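Local coordinates for protein argonaute (Marinitoga piezophila, PDB 5I4A), which cleaves single-stranded DNA targets complementary to a bound guide RNA that carries a 5'-hydroxyl end, using divalent metal ions, manganese preferred, at residues 378-383 against 402-407; 372-377 against 396-401. All coordinates share one frame; numbering follows the deposited sequence.

Both contacts pair the same two neighbouring parallel strands of the Mid domain, 374-379 and 398-403; their centres are about 15 Å apart. Contact 2 (372-377 with 396-401) is the buried, earlier half: four backbone bonds in strand register, with aliphatic and thioether side chains meeting on the two faces of the sheet. Contact 1 (378-383 with 402-407) is the partly exposed, C-terminal half, where one strand gives way to a loop and the other to helix 404-409. There the chemistry turns polar, with a salt bridge, a bridging water and hydrogen bonds to the first two guide nucleotides. A probable hydrogen bond from I402 N to V377 O, 2.9 Å, joins the two ladders.

Contact 1 of 2, residues 378-383 against 402-407; sequences LLDKYI and ILKEKL. With nucleotides of chain B.
L379 is gripped by both backbone bonds of this contact: its N gives a nearly straight bond (173°) to I402 O at 2.9 Å, and its O receives K404 N at 2.7 Å. Apolar packing is close here, L378 CD2 meeting L407 CD1 at 3.8 Å with the two side chains at about a right angle, and L403 CD2 resting on L379 CB. The outer side is polar and looser. The K404 chain, bent at chi3 (75°), forms a salt bridge from NZ to D380 OD1 at 2.9 Å, on the anti side and 33° out of the carboxylate plane; Q307 also bonds OD1 and S303 holds OD2. With an alanine at K404, D380 would probably lose its cationic mate. A water links Y382 N to E405 OE2. Of the guide RNA, U1 of chain B has N3 3.4 Å over one face of the Y382 ring and pairs with I383 N and O, while L403 N gives a 2.6 Å bond to OP2 of A2 of chain B, consistent with recognition of the guide 5' end. L378 also bonds through its backbone to F301, so strand 374-379 runs between strands 295-302 and 398-403, the latter passing straight into helix 404-409.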
ATOM      1  N   LEU A 378      20.666 -13.742 -15.847  1.00 21.48           N
ATOM      2  CA  LEU A 378      20.249 -12.837 -16.908  1.00 21.27           C
ATOM      3  C   LEU A 378      18.873 -13.242 -17.420  1.00 23.03           C
ATOM      4  O   LEU A 378      18.686 -14.366 -17.902  1.00 17.95           O
ATOM      5  CB  LEU A 378      21.270 -12.836 -18.045  1.00 18.29           C
ATOM      6  CG  LEU A 378      22.547 -12.024 -17.825  1.00 27.15           C
ATOM      7  CD1 LEU A 378      23.533 -12.757 -16.923  1.00 29.50           C
ATOM      8  CD2 LEU A 378      23.184 -11.678 -19.164  1.00 35.29           C
ATOM      9  N   LEU A 379      17.913 -12.330 -17.305  1.00 21.48           N
ATOM     10  CA  LEU A 379      16.562 -12.536 -17.804  1.00 22.42           C
ATOM     11  C   LEU A 379      16.436 -11.930 -19.194  1.00 26.30           C
ATOM     12  O   LEU A 379      16.890 -10.808 -19.433  1.00 28.33           O
ATOM     13  CB  LEU A 379      15.530 -11.906 -16.866  1.00 26.24           C
ATOM     14  CG  LEU A 379      15.628 -12.213 -15.369  1.00 26.91           C
ATOM     15  CD1 LEU A 379      14.584 -11.427 -14.596  1.00 28.87           C
ATOM     16  CD2 LEU A 379      15.484 -13.706 -15.098  1.00 27.53           C
ATOM     17  N   ASP A 380      15.819 -12.678 -20.110  1.00 27.13           N
ATOM     18  CA  ASP A 380      15.626 -12.176 -21.467  1.00 37.50           C
ATOM     19  C   ASP A 380      14.623 -11.030 -21.508  1.00 32.45           C
ATOM     20  O   ASP A 380      14.753 -10.121 -22.335  1.00 53.62           O
ATOM     21  CB  ASP A 380      15.169 -13.310 -22.382  1.00 38.37           C
ATOM     22  CG  ASP A 380      16.287 -14.279 -22.703  1.00 46.26           C
ATOM     23  OD1 ASP A 380      17.377 -13.816 -23.098  1.00 41.23           O
ATOM     24  OD2 ASP A 380      16.077 -15.500 -22.548  1.00 47.10           O
ATOM     25  N   LYS A 381      13.633 -11.052 -20.623  1.00 31.50           N
ATOM     26  CA  LYS A 381      12.594 -10.033 -20.574  1.00 29.90           C
ATOM     27  C   LYS A 381      11.995 -10.053 -19.177  1.00 26.97           C
ATOM     28  O   LYS A 381      12.240 -10.973 -18.392  1.00 28.28           O
ATOM     29  CB  LYS A 381      11.520 -10.287 -21.634  1.00 34.73           C
ATOM     30  CG  LYS A 381      10.906 -11.674 -21.529  1.00 46.06           C
ATOM     31  CD  LYS A 381       9.695 -11.838 -22.428  1.00 61.24           C
ATOM     32  CE  LYS A 381       9.016 -13.177 -22.172  1.00 67.26           C
ATOM     33  NZ  LYS A 381       8.606 -13.323 -20.746  1.00 65.34           N
ATOM     34  N   TYR A 382      11.200  -9.031 -18.874  1.00 26.10           N
ATOM     35  CA  TYR A 382      10.492  -9.013 -17.602  1.00 35.78           C
ATOM     36  C   TYR A 382       9.559 -10.215 -17.524  1.00 33.03           C
ATOM     37  O   TYR A 382       8.779 -10.474 -18.445  1.00 36.50           O
ATOM     38  CB  TYR A 382       9.706  -7.713 -17.437  1.00 29.81           C
ATOM     39  CG  TYR A 382       9.247  -7.457 -16.016  1.00 35.18           C
ATOM     40  CD1 TYR A 382      10.091  -6.848 -15.095  1.00 35.52           C
ATOM     41  CD2 TYR A 382       7.974  -7.825 -15.596  1.00 38.27           C
ATOM     42  CE1 TYR A 382       9.680  -6.611 -13.796  1.00 43.49           C
ATOM     43  CE2 TYR A 382       7.556  -7.591 -14.299  1.00 43.27           C
ATOM     44  CZ  TYR A 382       8.413  -6.985 -13.403  1.00 49.88           C
ATOM     45  OH  TYR A 382       8.002  -6.750 -12.110  1.00 62.28           O
ATOM     46  N   ILE A 383       9.661 -10.965 -16.432  1.00 30.85           N
ATOM     47  CA  ILE A 383       8.937 -12.218 -16.269  1.00 35.18           C
ATOM     48  C   ILE A 383       7.655 -11.952 -15.494  1.00 37.89           C
ATOM     49  O   ILE A 383       7.690 -11.389 -14.392  1.00 41.00           O
ATOM     50  CB  ILE A 383       9.807 -13.269 -15.560  1.00 33.18           C
ATOM     51  CG1 ILE A 383      11.020 -13.610 -16.426  1.00 44.95           C
ATOM     52  CG2 ILE A 383       8.999 -14.517 -15.255  1.00 31.00           C
ATOM     53  CD1 ILE A 383      12.015 -14.515 -15.746  1.00 52.05           C
ATOM     54  N   ILE A 402      18.718 -10.006 -13.277  1.00 23.50           N
ATOM     55  CA  ILE A 402      18.841  -8.702 -13.923  1.00 18.22           C
ATOM     56  C   ILE A 402      18.444  -8.846 -15.387  1.00 17.86           C
ATOM     57  O   ILE A 402      18.756  -9.850 -16.034  1.00 23.52           O
ATOM     58  CB  ILE A 402      20.265  -8.119 -13.769  1.00 22.02           C
ATOM     59  CG1 ILE A 402      20.353  -6.737 -14.427  1.00 23.41           C
ATOM     60  CG2 ILE A 402      21.313  -9.071 -14.340  1.00 20.34           C
ATOM     61  CD1 ILE A 402      21.630  -5.987 -14.123  1.00 30.89           C
ATOM     62  N   LEU A 403      17.739  -7.840 -15.899  1.00 18.71           N
ATOM     63  CA  LEU A 403      17.289  -7.862 -17.282  1.00 26.75           C
ATOM     64  C   LEU A 403      18.473  -7.771 -18.238  1.00 26.71           C
ATOM     65  O   LEU A 403      19.374  -6.945 -18.056  1.00 26.08           O
ATOM     66  CB  LEU A 403      16.310  -6.715 -17.533  1.00 27.30           C
ATOM     67  CG  LEU A 403      15.009  -6.798 -16.732  1.00 26.18           C
ATOM     68  CD1 LEU A 403      14.131  -5.584 -16.992  1.00 25.57           C
ATOM     69  CD2 LEU A 403      14.268  -8.081 -17.073  1.00 31.47           C
ATOM     70  N   LYS A 404      18.463  -8.632 -19.259  1.00 23.53           N
ATOM     71  CA  LYS A 404      19.520  -8.624 -20.269  1.00 27.49           C
ATOM     72  C   LYS A 404      19.687  -7.244 -20.890  1.00 25.29           C
ATOM     73  O   LYS A 404      20.814  -6.801 -21.141  1.00 28.60           O
ATOM     74  CB  LYS A 404      19.216  -9.673 -21.344  1.00 30.69           C
ATOM     75  CG  LYS A 404      19.492  -9.222 -22.777  1.00 42.39           C
ATOM     76  CD  LYS A 404      19.112 -10.296 -23.794  1.00 36.95           C
ATOM     77  CE  LYS A 404      17.603 -10.389 -23.988  1.00 40.80           C
ATOM     78  NZ  LYS A 404      17.224 -11.531 -24.870  1.00 44.92           N
ATOM     79  N   GLU A 405      18.575  -6.537 -21.127  1.00 33.09           N
ATOM     80  CA  GLU A 405      18.659  -5.223 -21.759  1.00 31.44           C
ATOM     81  C   GLU A 405      19.389  -4.215 -20.883  1.00 35.81           C
ATOM     82  O   GLU A 405      20.051  -3.311 -21.401  1.00 32.56           O
ATOM     83  CB  GLU A 405      17.264  -4.696 -22.108  1.00 44.49           C
ATOM     84  CG  GLU A 405      16.184  -4.978 -21.080  1.00 56.27           C
ATOM     85  CD  GLU A 405      15.453  -6.272 -21.360  1.00 64.17           C
ATOM     86  OE1 GLU A 405      16.101  -7.343 -21.337  1.00 46.70           O
ATOM     87  OE2 GLU A 405      14.234  -6.214 -21.622  1.00 71.33           O
ATOM     88  N   LYS A 406      19.278  -4.344 -19.561  1.00 32.11           N
ATOM     89  CA  LYS A 406      19.978  -3.422 -18.677  1.00 27.50           C
ATOM     90  C   LYS A 406      21.460  -3.746 -18.557  1.00 24.50           C
ATOM     91  O   LYS A 406      22.244  -2.865 -18.190  1.00 34.25           O
ATOM     92  CB  LYS A 406      19.316  -3.412 -17.299  1.00 32.12           C
ATOM     93  CG  LYS A 406      17.891  -2.880 -17.337  1.00 25.39           C
ATOM     94  CD  LYS A 406      17.246  -2.863 -15.962  1.00 22.93           C
ATOM     95  CE  LYS A 406      15.809  -2.368 -16.045  1.00 21.90           C
ATOM     96  NZ  LYS A 406      15.213  -2.132 -14.699  1.00 23.05           N
ATOM     97  N   LEU A 407      21.863  -4.981 -18.860  1.00 31.60           N
ATOM     98  CA  LEU A 407      23.283  -5.272 -19.012  1.00 42.83           C
ATOM     99  C   LEU A 407      23.802  -4.842 -20.376  1.00 46.36           C
ATOM    100  O   LEU A 407      24.994  -4.559 -20.518  1.00 48.88           O
ATOM    101  CB  LEU A 407      23.558  -6.762 -18.798  1.00 44.02           C
ATOM    102  CG  LEU A 407      23.707  -7.219 -17.346  1.00 33.93           C
ATOM    103  CD1 LEU A 407      24.308  -8.614 -17.277  1.00 40.22           C
ATOM    104  CD2 LEU A 407      24.555  -6.229 -16.567  1.00 30.16           C
TER
ATOM    105  O5'   U B   1      13.631  -7.652  -9.077  1.00 35.88           O
ATOM    106  C5'   U B   1      14.790  -8.334  -9.543  1.00 34.26           C
ATOM    107  C4'   U B   1      14.831  -8.410 -11.051  1.00 35.16           C
ATOM    108  O4'   U B   1      13.801  -9.325 -11.511  1.00 36.64           O
ATOM    109  C3'   U B   1      14.599  -7.089 -11.782  1.00 35.12           C
ATOM    110  O3'   U B   1      15.442  -7.012 -12.931  1.00 33.71           O
ATOM    111  C2'   U B   1      13.138  -7.178 -12.216  1.00 37.25           C
ATOM    112  O2'   U B   1      12.832  -6.442 -13.382  1.00 37.72           O
ATOM    113  C1'   U B   1      12.955  -8.678 -12.442  1.00 36.13           C
ATOM    114  N1    U B   1      11.582  -9.129 -12.182  1.00 26.95           N
ATOM    115  C2    U B   1      10.877  -9.793 -13.168  1.00 24.20           C
ATOM    116  O2    U B   1      11.342 -10.038 -14.269  1.00 24.01           O
ATOM    117  N3    U B   1       9.601 -10.163 -12.813  1.00 24.43           N
ATOM    118  C4    U B   1       8.977  -9.934 -11.597  1.00 23.54           C
ATOM    119  O4    U B   1       7.824 -10.323 -11.416  1.00 20.07           O
ATOM    120  C5    U B   1       9.775  -9.240 -10.636  1.00 21.60           C
ATOM    121  C6    U B   1      11.016  -8.870 -10.958  1.00 17.76           C
ATOM    122  P     A B   2      16.078  -5.599 -13.354  1.00 33.24           P
ATOM    123  OP1   A B   2      14.961  -4.684 -13.684  1.00 32.44           O
ATOM    124  OP2   A B   2      17.160  -5.829 -14.342  1.00 34.42           O
ATOM    125  O5'   A B   2      16.734  -5.051 -12.010  1.00 34.51           O
ATOM    126  C5'   A B   2      17.779  -5.754 -11.352  1.00 32.82           C
ATOM    127  C4'   A B   2      18.396  -4.900 -10.277  1.00 33.07           C
ATOM    128  O4'   A B   2      19.129  -3.811 -10.900  1.00 33.65           O
ATOM    129  C3'   A B   2      17.404  -4.205  -9.356  1.00 33.24           C
ATOM    130  O3'   A B   2      16.955  -5.031  -8.296  1.00 32.25           O
ATOM    131  C2'   A B   2      18.172  -2.972  -8.904  1.00 33.92           C
ATOM    132  O2'   A B   2      19.121  -3.303  -7.902  1.00 33.14           O
ATOM    133  C1'   A B   2      18.923  -2.615 -10.182  1.00 32.53           C
ATOM    134  N9    A B   2      18.135  -1.709 -11.039  1.00 13.84           N
ATOM    135  C8    A B   2      17.482  -2.019 -12.205  1.00 19.60           C
ATOM    136  N7    A B   2      16.857  -1.004 -12.754  1.00 16.46           N
ATOM    137  C5    A B   2      17.119   0.047 -11.881  1.00 21.91           C
ATOM    138  C6    A B   2      16.741   1.401 -11.889  1.00 24.10           C
ATOM    139  N6    A B   2      15.985   1.955 -12.843  1.00 25.36           N
ATOM    140  N1    A B   2      17.168   2.176 -10.867  1.00 23.42           N
ATOM    141  C2    A B   2      17.924   1.624  -9.913  1.00 22.75           C
ATOM    142  N3    A B   2      18.341   0.363  -9.801  1.00 22.17           N
ATOM    143  C4    A B   2      17.901  -0.377 -10.827  1.00 14.12           C
TER
HETATM  144  O   HOH W   1      11.289  -6.683 -20.425  1.00 34.56           O

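Contact 2 of 2, residues 372-377 against 396-401; sequences NVMAIV and NLILQP
M374 meets two side chains of the neighbouring strand through its sulfur: SD touches I398 CG2 at 3.6 Å and Q400 CG at 3.7 Å. Its bend at chi2 (-66°) lays the thioether along the face shared by M374, I398 and Q400 and sets CE near I398 CD1. The Q400 side chain runs alongside the methionine. While CG2 of I398 faces the sulfur, its CG1 carries CD1 on to N372 CB at 3.9 Å. On the other face V377 CG2 and L399 CD1 approach to 3.5 Å, closer than a relaxed methyl contact; the leucine's chi2 of 50° brings CD1 against the valine. A375 CB meets L397 CB at 4.2 Å. Four backbone bonds join the strands, from I398 N to V373 O at 2.9 Å through to the longer V377 N to Q400 O at 3.3 Å. Strands 374-377 and 398-401 run parallel in sense, their axes 27° apart. Helix 412-424 packs on the M374 and I376 face and helix 387-392 on L399. Strand 374-379, helix 387-392 and strand 398-403 thus form a beta-alpha-beta crossover in the parallel sheet of the Argonaute Mid domain.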
ATOM      1  N   ASN A 372      28.174 -16.708   1.122  1.00 33.30           N
ATOM      2  CA  ASN A 372      27.338 -15.798   0.344  1.00 28.53           C
ATOM      3  C   ASN A 372      27.887 -15.721  -1.074  1.00 33.50           C
ATOM      4  O   ASN A 372      28.980 -15.191  -1.295  1.00 47.67           O
ATOM      5  CB  ASN A 372      27.305 -14.415   0.985  1.00 22.34           C
ATOM      6  CG  ASN A 372      27.005 -14.469   2.469  1.00 27.83           C
ATOM      7  OD1 ASN A 372      26.031 -15.084   2.893  1.00 32.98           O
ATOM      8  ND2 ASN A 372      27.860 -13.833   3.269  1.00 32.80           N
ATOM      9  N   VAL A 373      27.132 -16.244  -2.036  1.00 20.37           N
ATOM     10  CA  VAL A 373      27.514 -16.192  -3.443  1.00 19.49           C
ATOM     11  C   VAL A 373      26.307 -15.718  -4.235  1.00 24.38           C
ATOM     12  O   VAL A 373      25.230 -16.325  -4.161  1.00 17.03           O
ATOM     13  CB  VAL A 373      28.011 -17.552  -3.966  1.00 15.07           C
ATOM     14  CG1 VAL A 373      28.250 -17.484  -5.474  1.00 15.89           C
ATOM     15  CG2 VAL A 373      29.289 -17.956  -3.249  1.00 22.32           C
ATOM     16  N   MET A 374      26.487 -14.636  -4.982  1.00 30.37           N
ATOM     17  CA  MET A 374      25.421 -14.077  -5.798  1.00 17.11           C
ATOM     18  C   MET A 374      25.277 -14.863  -7.093  1.00 16.92           C
ATOM     19  O   MET A 374      26.266 -15.203  -7.746  1.00 23.40           O
ATOM     20  CB  MET A 374      25.711 -12.613  -6.117  1.00 16.34           C
ATOM     21  CG  MET A 374      25.980 -11.762  -4.894  1.00 36.48           C
ATOM     22  SD  MET A 374      24.517 -11.636  -3.858  1.00 65.87           S
ATOM     23  CE  MET A 374      25.238 -11.000  -2.357  1.00 43.81           C
ATOM     24  N   ALA A 375      24.037 -15.145  -7.468  1.00 13.93           N
ATOM     25  CA  ALA A 375      23.737 -15.749  -8.759  1.00 16.48           C
ATOM     26  C   ALA A 375      23.230 -14.635  -9.668  1.00 19.04           C
ATOM     27  O   ALA A 375      22.073 -14.219  -9.579  1.00 18.05           O
ATOM     28  CB  ALA A 375      22.725 -16.876  -8.619  1.00 16.35           C
ATOM     29  N   ILE A 376      24.112 -14.140 -10.535  1.00 14.11           N
ATOM     30  CA  ILE A 376      23.746 -13.142 -11.539  1.00 14.23           C
ATOM     31  C   ILE A 376      23.013 -13.877 -12.658  1.00 20.25           C
ATOM     32  O   ILE A 376      23.631 -14.530 -13.505  1.00 25.30           O
ATOM     33  CB  ILE A 376      24.969 -12.382 -12.057  1.00 19.73           C
ATOM     34  CG1 ILE A 376      25.614 -11.589 -10.913  1.00 24.73           C
ATOM     35  CG2 ILE A 376      24.576 -11.451 -13.198  1.00 19.94           C
ATOM     36  CD1 ILE A 376      27.019 -11.109 -11.207  1.00 21.96           C
ATOM     37  N   VAL A 377      21.692 -13.777 -12.656  1.00 21.07           N
ATOM     38  CA  VAL A 377      20.835 -14.532 -13.561  1.00 11.81           C
ATOM     39  C   VAL A 377      20.282 -13.557 -14.588  1.00 20.52           C
ATOM     40  O   VAL A 377      19.529 -12.637 -14.241  1.00 16.92           O
ATOM     41  CB  VAL A 377      19.704 -15.240 -12.805  1.00 18.93           C
ATOM     42  CG1 VAL A 377      18.831 -16.032 -13.765  1.00 30.81           C
ATOM     43  CG2 VAL A 377      20.289 -16.134 -11.723  1.00 20.71           C
ATOM     44  N   ASN A 396      21.379 -22.569  -1.791  1.00 31.56           N
ATOM     45  CA  ASN A 396      22.660 -22.082  -1.299  1.00 32.98           C
ATOM     46  C   ASN A 396      23.182 -20.888  -2.088  1.00 23.96           C
ATOM     47  O   ASN A 396      24.282 -20.406  -1.800  1.00 33.90           O
ATOM     48  CB  ASN A 396      23.695 -23.213  -1.310  1.00 29.72           C
ATOM     49  CG  ASN A 396      23.862 -23.842  -2.678  1.00 33.70           C
ATOM     50  OD1 ASN A 396      22.917 -23.916  -3.463  1.00 32.58           O
ATOM     51  ND2 ASN A 396      25.074 -24.303  -2.971  1.00 32.58           N
ATOM     52  N   LEU A 397      22.423 -20.394  -3.063  1.00 22.45           N
ATOM     53  CA  LEU A 397      22.802 -19.228  -3.845  1.00 22.28           C
ATOM     54  C   LEU A 397      21.847 -18.074  -3.571  1.00 21.70           C
ATOM     55  O   LEU A 397      20.655 -18.275  -3.327  1.00 27.28           O
ATOM     56  CB  LEU A 397      22.799 -19.542  -5.345  1.00 22.83           C
ATOM     57  CG  LEU A 397      23.714 -20.671  -5.822  1.00 23.36           C
ATOM     58  CD1 LEU A 397      23.497 -20.936  -7.301  1.00 26.64           C
ATOM     59  CD2 LEU A 397      25.169 -20.333  -5.547  1.00 22.38           C
ATOM     60  N   ILE A 398      22.389 -16.860  -3.618  1.00 20.00           N
ATOM     61  CA  ILE A 398      21.608 -15.641  -3.436  1.00 16.60           C
ATOM     62  C   ILE A 398      21.160 -15.195  -4.825  1.00 17.62           C
ATOM     63  O   ILE A 398      21.950 -14.660  -5.606  1.00 14.05           O
ATOM     64  CB  ILE A 398      22.414 -14.553  -2.722  1.00 17.08           C
ATOM     65  CG1 ILE A 398      22.894 -15.055  -1.358  1.00 25.77           C
ATOM     66  CG2 ILE A 398      21.578 -13.289  -2.556  1.00 15.40           C
ATOM     67  CD1 ILE A 398      23.801 -14.082  -0.630  1.00 27.58           C
ATOM     68  N   LEU A 399      19.886 -15.416  -5.128  1.00 16.30           N
ATOM     69  CA  LEU A 399      19.355 -15.147  -6.458  1.00 19.87           C
ATOM     70  C   LEU A 399      19.351 -13.647  -6.731  1.00 31.99           C
ATOM     71  O   LEU A 399      18.742 -12.871  -5.984  1.00 22.70           O
ATOM     72  CB  LEU A 399      17.949 -15.732  -6.573  1.00 22.93           C
ATOM     73  CG  LEU A 399      17.185 -15.600  -7.889  1.00 32.35           C
ATOM     74  CD1 LEU A 399      18.052 -16.043  -9.041  1.00 32.37           C
ATOM     75  CD2 LEU A 399      15.916 -16.429  -7.832  1.00 20.86           C
ATOM     76  N   GLN A 400      20.033 -13.235  -7.802  1.00 24.85           N
ATOM     77  CA  GLN A 400      20.168 -11.825  -8.166  1.00 15.87           C
ATOM     78  C   GLN A 400      19.886 -11.656  -9.652  1.00 16.57           C
ATOM     79  O   GLN A 400      20.812 -11.485 -10.458  1.00 18.03           O
ATOM     80  CB  GLN A 400      21.558 -11.292  -7.809  1.00 13.25           C
ATOM     81  CG  GLN A 400      21.833 -11.190  -6.310  1.00 22.56           C
ATOM     82  CD  GLN A 400      21.034 -10.083  -5.636  1.00 24.94           C
ATOM     83  OE1 GLN A 400      20.363  -9.294  -6.301  1.00 25.17           O
ATOM     84  NE2 GLN A 400      21.107 -10.021  -4.312  1.00 21.91           N
ATOM     85  N   PRO A 401      18.617 -11.669 -10.051  1.00 18.07           N
ATOM     86  CA  PRO A 401      18.290 -11.547 -11.476  1.00 14.15           C
ATOM     87  C   PRO A 401      18.471 -10.122 -11.974  1.00 22.15           C
ATOM     88  O   PRO A 401      18.390  -9.152 -11.218  1.00 24.94           O
ATOM     89  CB  PRO A 401      16.818 -11.975 -11.548  1.00 18.97           C
ATOM     90  CG  PRO A 401      16.468 -12.501 -10.160  1.00 29.03           C
ATOM     91  CD  PRO A 401      17.413 -11.827  -9.223  1.00 17.82           C
TER
HETATM   92  O   HOH W   2      24.875 -18.015  -1.054  1.00 28.48           O